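Long-range contact in erythrocyte binding antigen 140 (Plasmodium falciparum, PDB 4GF2), which probably binds a host receptor on the erythrocyte surface during parasite invasion, this chain comprising its two tandem Duffy binding-like domains: residues 222-233 with 265-275. The protein carries 3 engineered substitutions. Residues are numbered along the deposited sequence; the frame is centred on the assembly and turned at random.
Sequences YTSFMKKSKTQM and LDDFFKNEKEY
The ring of Phe269 lies between Lys230, on one face, and its own neighbour Phe268, whose CD2 leans over the rim of the other. On the first face Lys230 CA stands 3.6 Å from the ring centroid, a CH-pi contact. With CG anti to the backbone N (chi1 174°), Lys230 runs its apolar CB and CG on past the CD2 side of the ring. A lysine suits this border because its aliphatic stem covers the aromatic while NZ reaches outward, 4.2 Å from Asp266 OD1, too long for a salt bridge; the loosely ordered Asp266 makes its salt bridge through OD2 to Lys270. At the edge of the Phe269 ring, Met226 curls round through two bends to place CE 3.7 Å from CD1, whereas small Ser229 admits the ring close to the helix backbone. Phe269 is thus a knob in a hole formed by Met226, Ser229, Lys230 and Met233.

Met233 serves both phenylalanines: its sulfur sits over a face of the Phe268 ring, 4.3 Å from the centroid, a Met-aromatic contact, and the chain then bends at chi3 (72°), laying CE against Leu265 and the Phe269 ring.

At the other end the rings of Tyr222 and Tyr275 run nearly parallel but so offset, with centroids 5.7 Å apart, that little of either faces the other. Asn271 puts OD1 near the edge of Tyr222 and ND2 over a face of Tyr275. Tyr275 OH comes 2.7 Å from Thr223 OG1, and both hydroxyls hydrogen-bond to Cys219 O; Tyr222 OH turns instead to Lys191.

Phe187 of helix 175-202 meets Phe268, extending the aromatic core. Phe269 thus gives a single knob-into-hole fit between nearly antiparallel 265-269 and 222-233 (161°), which Asn271 and Tyr275 extend along helix 213-242, within the largely helical architecture of Duffy binding-like domains.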
loop_
_atom_site.group_PDB
_atom_site.type_symbol
_atom_site.label_atom_id
_atom_site.label_comp_id
_atom_site.label_asym_id
_atom_site.label_seq_id
_atom_site.Cartn_x
_atom_site.Cartn_y
_atom_site.Cartn_z
ATOM N N TYR A 222 -10.280 7.977 0.957
ATOM C CA TYR A 222 -9.837 9.318 1.317
ATOM C C TYR A 222 -8.468 9.622 0.716
ATOM O O TYR A 222 -8.233 10.713 0.199
ATOM C CB TYR A 222 -9.789 9.470 2.836
ATOM C CG TYR A 222 -9.385 10.849 3.302
ATOM C CD1 TYR A 222 -10.331 11.852 3.469
ATOM C CD2 TYR A 222 -8.058 11.149 3.575
ATOM C CE1 TYR A 222 -9.966 13.114 3.895
ATOM C CE2 TYR A 222 -7.685 12.408 4.002
ATOM C CZ TYR A 222 -8.643 13.385 4.161
ATOM O OH TYR A 222 -8.269 14.637 4.583
ATOM N N THR A 223 -7.566 8.650 0.779
ATOM C CA THR A 223 -6.230 8.824 0.228
ATOM C C THR A 223 -6.271 9.134 -1.260
ATOM O O THR A 223 -5.692 10.121 -1.705
ATOM C CB THR A 223 -5.375 7.572 0.449
ATOM O OG1 THR A 223 -5.073 7.445 1.841
ATOM C CG2 THR A 223 -4.070 7.653 -0.334
ATOM N N SER A 224 -6.949 8.292 -2.032
ATOM C CA SER A 224 -6.976 8.471 -3.479
ATOM C C SER A 224 -7.603 9.811 -3.842
ATOM O O SER A 224 -7.175 10.466 -4.790
ATOM C CB SER A 224 -7.720 7.322 -4.165
ATOM O OG SER A 224 -9.053 7.219 -3.709
ATOM N N PHE A 225 -8.605 10.225 -3.074
ATOM C CA PHE A 225 -9.287 11.486 -3.327
ATOM C C PHE A 225 -8.344 12.669 -3.142
ATOM O O PHE A 225 -8.440 13.667 -3.858
ATOM C CB PHE A 225 -10.490 11.638 -2.399
ATOM C CG PHE A 225 -10.959 13.051 -2.255
ATOM C CD1 PHE A 225 -11.748 13.633 -3.226
ATOM C CD2 PHE A 225 -10.600 13.802 -1.150
ATOM C CE1 PHE A 225 -12.177 14.939 -3.097
ATOM C CE2 PHE A 225 -11.025 15.107 -1.016
ATOM C CZ PHE A 225 -11.816 15.676 -1.990
ATOM N N MET A 226 -7.441 12.561 -2.172
ATOM C CA MET A 226 -6.445 13.599 -1.941
ATOM C C MET A 226 -5.414 13.608 -3.070
ATOM O O MET A 226 -5.012 14.669 -3.545
ATOM C CB MET A 226 -5.757 13.396 -0.591
ATOM C CG MET A 226 -6.694 13.510 0.603
ATOM S SD MET A 226 -7.357 15.171 0.854
ATOM C CE MET A 226 -5.940 16.018 1.546
ATOM N N LYS A 227 -4.993 12.424 -3.504
ATOM C CA LYS A 227 -4.066 12.315 -4.626
ATOM C C LYS A 227 -4.636 13.017 -5.852
ATOM O O LYS A 227 -4.001 13.906 -6.420
ATOM C CB LYS A 227 -3.789 10.851 -4.959
ATOM C CG LYS A 227 -2.968 10.112 -3.919
ATOM C CD LYS A 227 -2.765 8.663 -4.328
ATOM C CE LYS A 227 -1.919 7.902 -3.322
ATOM N NZ LYS A 227 -1.815 6.459 -3.681
ATOM N N LYS A 228 -5.838 12.611 -6.257
ATOM C CA LYS A 228 -6.510 13.215 -7.402
ATOM C C LYS A 228 -6.672 14.716 -7.221
ATOM O O LYS A 228 -6.410 15.491 -8.140
ATOM C CB LYS A 228 -7.884 12.581 -7.617
ATOM C CG LYS A 228 -7.833 11.144 -8.099
ATOM C CD LYS A 228 -9.221 10.622 -8.428
ATOM C CE LYS A 228 -9.160 9.258 -9.100
ATOM N NZ LYS A 228 -8.532 8.221 -8.236
ATOM N N SER A 229 -7.105 15.122 -6.032
ATOM C CA SER A 229 -7.330 16.533 -5.743
ATOM C C SER A 229 -6.043 17.347 -5.840
ATOM O O SER A 229 -6.056 18.478 -6.324
ATOM C CB SER A 229 -7.949 16.701 -4.355
ATOM O OG SER A 229 -9.224 16.085 -4.293
ATOM N N LYS A 230 -4.931 16.781 -5.384
ATOM C CA LYS A 230 -3.668 17.511 -5.406
ATOM C C LYS A 230 -3.191 17.799 -6.829
ATOM O O LYS A 230 -2.692 18.889 -7.110
ATOM C CB LYS A 230 -2.579 16.766 -4.636
ATOM C CG LYS A 230 -1.216 17.434 -4.760
ATOM C CD LYS A 230 -0.197 16.846 -3.801
ATOM C CE LYS A 230 1.143 17.557 -3.923
ATOM N NZ LYS A 230 2.121 17.099 -2.899
ATOM N N THR A 231 -3.337 16.829 -7.726
ATOM C CA THR A 231 -2.935 17.036 -9.111
ATOM C C THR A 231 -3.849 18.083 -9.744
ATOM O O THR A 231 -3.394 18.938 -10.503
ATOM C CB THR A 231 -2.965 15.724 -9.939
ATOM O OG1 THR A 231 -4.316 15.283 -10.114
ATOM C CG2 THR A 231 -2.157 14.625 -9.253
ATOM N N GLN A 232 -5.136 18.025 -9.407
ATOM C CA GLN A 232 -6.109 18.971 -9.942
ATOM C C GLN A 232 -5.753 20.400 -9.553
ATOM O O GLN A 232 -5.711 21.291 -10.403
ATOM C CB GLN A 232 -7.521 18.635 -9.451
ATOM C CG GLN A 232 -8.174 17.473 -10.188
ATOM C CD GLN A 232 -9.574 17.168 -9.683
ATOM O OE1 GLN A 232 -10.042 17.763 -8.710
ATOM N NE2 GLN A 232 -10.251 16.237 -10.345
ATOM N N MET A 233 -5.489 20.617 -8.268
ATOM C CA MET A 233 -5.198 21.960 -7.794
ATOM C C MET A 233 -3.899 22.474 -8.404
ATOM O O MET A 233 -3.781 23.658 -8.706
ATOM C CB MET A 233 -5.123 22.008 -6.268
ATOM C CG MET A 233 -5.411 23.395 -5.700
ATOM S SD MET A 233 -5.224 23.504 -3.910
ATOM C CE MET A 233 -3.450 23.404 -3.749
ATOM N N LEU A 265 0.245 24.328 -1.444
ATOM C CA LEU A 265 -0.228 23.048 -1.967
ATOM C C LEU A 265 0.206 21.892 -1.078
ATOM O O LEU A 265 -0.626 21.147 -0.564
ATOM C CB LEU A 265 0.289 22.812 -3.387
ATOM C CG LEU A 265 -0.225 23.761 -4.469
ATOM C CD1 LEU A 265 0.873 24.704 -4.929
ATOM C CD2 LEU A 265 -0.781 22.973 -5.648
ATOM N N ASP A 266 1.514 21.749 -0.902
ATOM C CA ASP A 266 2.062 20.655 -0.110
ATOM C C ASP A 266 1.361 20.560 1.244
ATOM O O ASP A 266 0.762 19.535 1.569
ATOM C CB ASP A 266 3.569 20.844 0.080
ATOM C CG ASP A 266 4.225 19.662 0.775
ATOM O OD1 ASP A 266 3.632 18.562 0.766
ATOM O OD2 ASP A 266 5.335 19.834 1.322
ATOM N N ASP A 267 1.428 21.635 2.022
ATOM C CA ASP A 267 0.829 21.659 3.352
ATOM C C ASP A 267 -0.686 21.500 3.274
ATOM O O ASP A 267 -1.328 21.088 4.240
ATOM C CB ASP A 267 1.179 22.966 4.066
ATOM C CG ASP A 267 0.642 23.019 5.483
ATOM O OD1 ASP A 267 0.600 21.960 6.146
ATOM O OD2 ASP A 267 0.263 24.122 5.932
ATOM N N PHE A 268 -1.248 21.828 2.116
ATOM C CA PHE A 268 -2.685 21.728 1.900
ATOM C C PHE A 268 -3.115 20.264 1.853
ATOM O O PHE A 268 -4.220 19.919 2.272
ATOM C CB PHE A 268 -3.062 22.432 0.594
ATOM C CG PHE A 268 -4.517 22.782 0.484
ATOM C CD1 PHE A 268 -5.016 23.925 1.086
ATOM C CD2 PHE A 268 -5.384 21.980 -0.237
ATOM C CE1 PHE A 268 -6.354 24.255 0.981
ATOM C CE2 PHE A 268 -6.722 22.305 -0.348
ATOM C CZ PHE A 268 -7.208 23.445 0.261
ATOM N N PHE A 269 -2.232 19.405 1.352
ATOM C CA PHE A 269 -2.551 17.990 1.199
ATOM C C PHE A 269 -1.738 17.075 2.116
ATOM O O PHE A 269 -1.915 15.857 2.086
ATOM C CB PHE A 269 -2.360 17.563 -0.255
ATOM C CG PHE A 269 -3.240 18.299 -1.216
ATOM C CD1 PHE A 269 -4.593 18.022 -1.287
ATOM C CD2 PHE A 269 -2.716 19.268 -2.050
ATOM C CE1 PHE A 269 -5.406 18.701 -2.170
ATOM C CE2 PHE A 269 -3.522 19.948 -2.934
ATOM C CZ PHE A 269 -4.868 19.664 -2.997
ATOM N N LYS A 270 -0.846 17.649 2.920
ATOM C CA LYS A 270 -0.138 16.863 3.924
ATOM C C LYS A 270 -1.156 16.211 4.852
ATOM O O LYS A 270 -1.931 16.902 5.514
ATOM C CB LYS A 270 0.813 17.736 4.745
ATOM C CG LYS A 270 2.095 18.136 4.030
ATOM C CD LYS A 270 3.174 18.550 5.026
ATOM C CE LYS A 270 4.379 19.174 4.335
ATOM N NZ LYS A 270 4.106 20.563 3.867
ATOM N N ASN A 271 -1.165 14.882 4.896
ATOM C CA ASN A 271 -2.059 14.169 5.801
ATOM C C ASN A 271 -1.736 14.515 7.247
ATOM O O ASN A 271 -0.589 14.419 7.677
ATOM C CB ASN A 271 -1.971 12.659 5.579
ATOM C CG ASN A 271 -2.867 12.184 4.450
ATOM O OD1 ASN A 271 -3.406 12.987 3.687
ATOM N ND2 ASN A 271 -3.030 10.872 4.339
ATOM N N GLU A 272 -2.755 14.929 7.990
ATOM C CA GLU A 272 -2.565 15.358 9.368
ATOM C C GLU A 272 -2.316 14.166 10.282
ATOM O O GLU A 272 -2.473 13.013 9.880
ATOM C CB GLU A 272 -3.786 16.148 9.851
ATOM C CG GLU A 272 -4.029 17.439 9.077
ATOM C CD GLU A 272 -5.389 18.052 9.363
ATOM O OE1 GLU A 272 -6.120 17.513 10.222
ATOM O OE2 GLU A 272 -5.729 19.071 8.725
ATOM N N LYS A 273 -1.920 14.461 11.514
ATOM C CA LYS A 273 -1.672 13.432 12.509
ATOM C C LYS A 273 -2.901 12.542 12.631
ATOM O O LYS A 273 -2.788 11.325 12.782
ATOM C CB LYS A 273 -1.350 14.077 13.863
ATOM C CG LYS A 273 -0.193 13.438 14.611
ATOM C CD LYS A 273 -0.621 12.189 15.360
ATOM C CE LYS A 273 0.551 11.545 16.094
ATOM N NZ LYS A 273 1.167 12.456 17.102
ATOM N N GLU A 274 -4.077 13.152 12.540
ATOM C CA GLU A 274 -5.323 12.446 12.801
ATOM C C GLU A 274 -5.552 11.306 11.814
ATOM O O GLU A 274 -6.051 10.246 12.190
ATOM C CB GLU A 274 -6.507 13.409 12.770
ATOM C CG GLU A 274 -7.792 12.808 13.315
ATOM C CD GLU A 274 -8.925 13.811 13.386
ATOM O OE1 GLU A 274 -8.758 14.936 12.867
ATOM O OE2 GLU A 274 -9.981 13.474 13.963
ATOM N N TYR A 275 -5.195 11.520 10.553
ATOM C CA TYR A 275 -5.358 10.470 9.556
ATOM C C TYR A 275 -4.524 9.243 9.925
ATOM O O TYR A 275 -5.032 8.121 9.960
ATOM C CB TYR A 275 -4.968 10.958 8.163
ATOM C CG TYR A 275 -5.025 9.844 7.152
ATOM C CD1 TYR A 275 -3.938 9.003 6.961
ATOM C CD2 TYR A 275 -6.177 9.605 6.420
ATOM C CE1 TYR A 275 -3.991 7.971 6.054
ATOM C CE2 TYR A 275 -6.237 8.573 5.507
ATOM C CZ TYR A 275 -5.142 7.758 5.331
ATOM O OH TYR A 275 -5.200 6.728 4.423
#